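Local structure of toxin PAU_02230 (Photorhabdus asymbiotica subsp. asymbiotica ATCC 43949, 6HV6) at residues 202-207 / 346-351. The protein is a bacterial toxin, known as PaTox, whose modelled part combines a bundle of helices with an antiparallel beta-sheet and further helices packed on it. The protein carries 1 engineered substitution. Residues are numbered along the deposited sequence; the frame is centred on the assembly and turned at random.
Sequences ESVLMG and LDYSNV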
ATOM      1  N   GLU A 202      -0.217   2.773 -10.107  1.00 22.94           N
ATOM      2  CA  GLU A 202      -1.504   2.173  -9.776  1.00 18.73           C
ATOM      3  C   GLU A 202      -2.640   3.130 -10.110  1.00 19.41           C
ATOM      4  O   GLU A 202      -3.634   2.738 -10.727  1.00 23.86           O
ATOM      5  CB  GLU A 202      -1.528   1.769  -8.292  1.00 17.90           C
ATOM      6  CG  GLU A 202      -0.683   0.518  -8.035  1.00 20.64           C
ATOM      7  CD  GLU A 202      -0.253   0.352  -6.583  1.00 28.27           C
ATOM      8  OE1 GLU A 202      -0.449   1.269  -5.762  1.00 23.69           O
ATOM      9  OE2 GLU A 202       0.285  -0.724  -6.266  1.00 37.06           O
ATOM     10  N   SER A 203      -2.495   4.398  -9.724  1.00 21.08           N
ATOM     11  CA  SER A 203      -3.538   5.390  -9.985  1.00 25.15           C
ATOM     12  C   SER A 203      -3.743   5.603 -11.483  1.00 26.67           C
ATOM     13  O   SER A 203      -4.881   5.634 -11.962  1.00 24.47           O
ATOM     14  CB  SER A 203      -3.170   6.713  -9.315  1.00 23.40           C
ATOM     15  OG  SER A 203      -3.170   6.598  -7.902  1.00 24.23           O
ATOM     16  N   VAL A 204      -2.651   5.756 -12.235  1.00 23.34           N
ATOM     17  CA  VAL A 204      -2.746   5.956 -13.683  1.00 24.36           C
ATOM     18  C   VAL A 204      -3.379   4.748 -14.354  1.00 25.89           C
ATOM     19  O   VAL A 204      -4.253   4.891 -15.220  1.00 23.00           O
ATOM     20  CB  VAL A 204      -1.355   6.256 -14.274  1.00 25.46           C
ATOM     21  CG1 VAL A 204      -1.401   6.219 -15.800  1.00 31.01           C
ATOM     22  CG2 VAL A 204      -0.854   7.604 -13.788  1.00 27.99           C
ATOM     23  N   LEU A 205      -2.956   3.536 -13.969  1.00 23.24           N
ATOM     24  CA  LEU A 205      -3.500   2.328 -14.588  1.00 24.21           C
ATOM     25  C   LEU A 205      -4.975   2.141 -14.239  1.00 28.39           C
ATOM     26  O   LEU A 205      -5.781   1.750 -15.093  1.00 26.87           O
ATOM     27  CB  LEU A 205      -2.678   1.105 -14.145  1.00 24.95           C
ATOM     28  CG  LEU A 205      -2.926  -0.223 -14.868  1.00 23.87           C
ATOM     29  CD1 LEU A 205      -2.517  -0.110 -16.329  1.00 24.78           C
ATOM     30  CD2 LEU A 205      -2.183  -1.388 -14.177  1.00 22.49           C
ATOM     31  N   MET A 206      -5.345   2.406 -12.988  1.00 21.83           N
ATOM     32  CA  MET A 206      -6.743   2.285 -12.580  1.00 22.74           C
ATOM     33  C   MET A 206      -7.626   3.346 -13.242  1.00 26.96           C
ATOM     34  O   MET A 206      -8.822   3.110 -13.470  1.00 24.73           O
ATOM     35  CB  MET A 206      -6.845   2.377 -11.050  1.00 20.19           C
ATOM     36  CG  MET A 206      -8.255   2.124 -10.496  1.00 25.99           C
ATOM     37  SD  MET A 206      -8.878   0.495 -10.913  1.00 25.32           S
ATOM     38  CE  MET A 206      -7.952  -0.526  -9.744  1.00 23.57           C
ATOM     39  N   GLY A 207      -7.069   4.520 -13.537  1.00 25.57           N
ATOM     40  CA  GLY A 207      -7.828   5.506 -14.290  1.00 24.98           C
ATOM     41  C   GLY A 207      -8.271   4.961 -15.635  1.00 30.33           C
ATOM     42  O   GLY A 207      -9.422   5.138 -16.039  1.00 29.73           O
ATOM     43  N   LEU A 346      -6.258  13.578 -16.192  1.00 33.78           N
ATOM     44  CA  LEU A 346      -5.655  12.495 -16.952  1.00 34.83           C
ATOM     45  C   LEU A 346      -6.314  12.394 -18.321  1.00 39.53           C
ATOM     46  O   LEU A 346      -7.526  12.584 -18.453  1.00 37.28           O
ATOM     47  CB  LEU A 346      -5.793  11.168 -16.210  1.00 30.21           C
ATOM     48  CG  LEU A 346      -4.925  11.052 -14.957  1.00 34.41           C
ATOM     49  CD1 LEU A 346      -5.235   9.771 -14.245  1.00 31.19           C
ATOM     50  CD2 LEU A 346      -3.460  11.109 -15.309  1.00 39.39           C
ATOM     51  N   ASP A 347      -5.507  12.094 -19.336  1.00 40.66           N
ATOM     52  CA  ASP A 347      -5.984  11.967 -20.707  1.00 43.19           C
ATOM     53  C   ASP A 347      -5.537  10.621 -21.261  1.00 42.75           C
ATOM     54  O   ASP A 347      -4.333  10.357 -21.372  1.00 37.32           O
ATOM     55  CB  ASP A 347      -5.459  13.115 -21.567  1.00 46.08           C
ATOM     56  CG  ASP A 347      -5.763  12.926 -23.037  1.00 56.59           C
ATOM     57  OD1 ASP A 347      -6.850  12.402 -23.359  1.00 54.33           O
ATOM     58  OD2 ASP A 347      -4.917  13.324 -23.867  1.00 63.62           O
ATOM     59  N   TYR A 348      -6.503   9.761 -21.593  1.00 37.43           N
ATOM     60  CA  TYR A 348      -6.193   8.461 -22.175  1.00 37.67           C
ATOM     61  C   TYR A 348      -6.476   8.409 -23.672  1.00 40.47           C
ATOM     62  O   TYR A 348      -6.639   7.318 -24.221  1.00 44.04           O
ATOM     63  CB  TYR A 348      -6.952   7.352 -21.440  1.00 36.06           C
ATOM     64  CG  TYR A 348      -6.567   7.281 -19.980  1.00 38.15           C
ATOM     65  CD1 TYR A 348      -5.407   6.620 -19.580  1.00 32.64           C
ATOM     66  CD2 TYR A 348      -7.334   7.910 -19.006  1.00 36.91           C
ATOM     67  CE1 TYR A 348      -5.038   6.563 -18.242  1.00 32.49           C
ATOM     68  CE2 TYR A 348      -6.966   7.855 -17.654  1.00 30.52           C
ATOM     69  CZ  TYR A 348      -5.816   7.187 -17.286  1.00 30.04           C
ATOM     70  OH  TYR A 348      -5.445   7.136 -15.955  1.00 29.76           O
ATOM     71  N   SER A 349      -6.504   9.568 -24.344  1.00 42.72           N
ATOM     72  CA  SER A 349      -6.766   9.617 -25.784  1.00 45.55           C
ATOM     73  C   SER A 349      -5.736   8.842 -26.595  1.00 49.23           C
ATOM     74  O   SER A 349      -6.046   8.364 -27.690  1.00 53.42           O
ATOM     75  CB  SER A 349      -6.778  11.067 -26.275  1.00 50.44           C
ATOM     76  OG  SER A 349      -7.837  11.800 -25.703  1.00 56.15           O
ATOM     77  N   ASN A 350      -4.504   8.740 -26.112  1.00 50.26           N
ATOM     78  CA  ASN A 350      -3.448   8.068 -26.856  1.00 55.13           C
ATOM     79  C   ASN A 350      -3.025   6.754 -26.205  1.00 50.91           C
ATOM     80  O   ASN A 350      -1.906   6.283 -26.421  1.00 49.07           O
ATOM     81  CB  ASN A 350      -2.250   8.999 -27.018  1.00 68.23           C
ATOM     82  CG  ASN A 350      -2.609  10.280 -27.741  1.00 81.15           C
ATOM     83  OD1 ASN A 350      -3.429  10.278 -28.662  1.00 80.87           O
ATOM     84  ND2 ASN A 350      -2.010  11.387 -27.318  1.00 89.14           N
ATOM     85  N   VAL A 351      -3.918   6.145 -25.417  1.00 43.18           N
ATOM     86  CA  VAL A 351      -3.579   4.924 -24.693  1.00 41.55           C
ATOM     87  C   VAL A 351      -3.245   3.777 -25.643  1.00 53.23           C
ATOM     88  O   VAL A 351      -2.520   2.851 -25.264  1.00 54.92           O
ATOM     89  CB  VAL A 351      -4.730   4.542 -23.730  1.00 39.46           C
ATOM     90  CG1 VAL A 351      -5.918   3.977 -24.486  1.00 40.88           C
ATOM     91  CG2 VAL A 351      -4.246   3.563 -22.649  1.00 39.24           C
TER
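The V204-G207 turn of helix 199-211 faces Y348 in the loop that follows the edge strand 342-346 of the six-stranded antiparallel sheet, with the nearest CA atoms, those of G207 and L346, 7.8 Å from each other. The backbones thus stay well apart, and no backbone hydrogen bond passes between the two segments. An Asx turn at D347 and a type I beta turn from Y348 to V351 shape the loop. In the first, OD1 of D347 accepts from both S349 N, from above the carboxylate plane at 3.0 Å, and S349 OG, on its syn lone pair.

The side chain of Y348 spans the gap, joining the sheet's exit loop to one turn of that helix. With CG beside its own backbone N and anti to the carbonyl carbon (chi1 -61°), the ring points its phenol end at the helix, where Y348 OH donates to V204 O (2.6 Å). The hydroxyl lies in the carbonyl plane, on a lone pair, at a C=O...O angle of 128°. CG1 of V204 lies 4.1 Å from Y348 OH, while F252 meets the ring of Y348 with the planes inclined by about 40° and also touches V204. Around on the helix, L205 packs on helices 361-365 and 215-224, and M206 on helix 215-224 and Y308. G207, without a side chain, lets the phenol come close to the backbone: CE2 of Y348 is 3.8 Å from G207 C, and Y348 OH lies 3.3 Å from G207 CA.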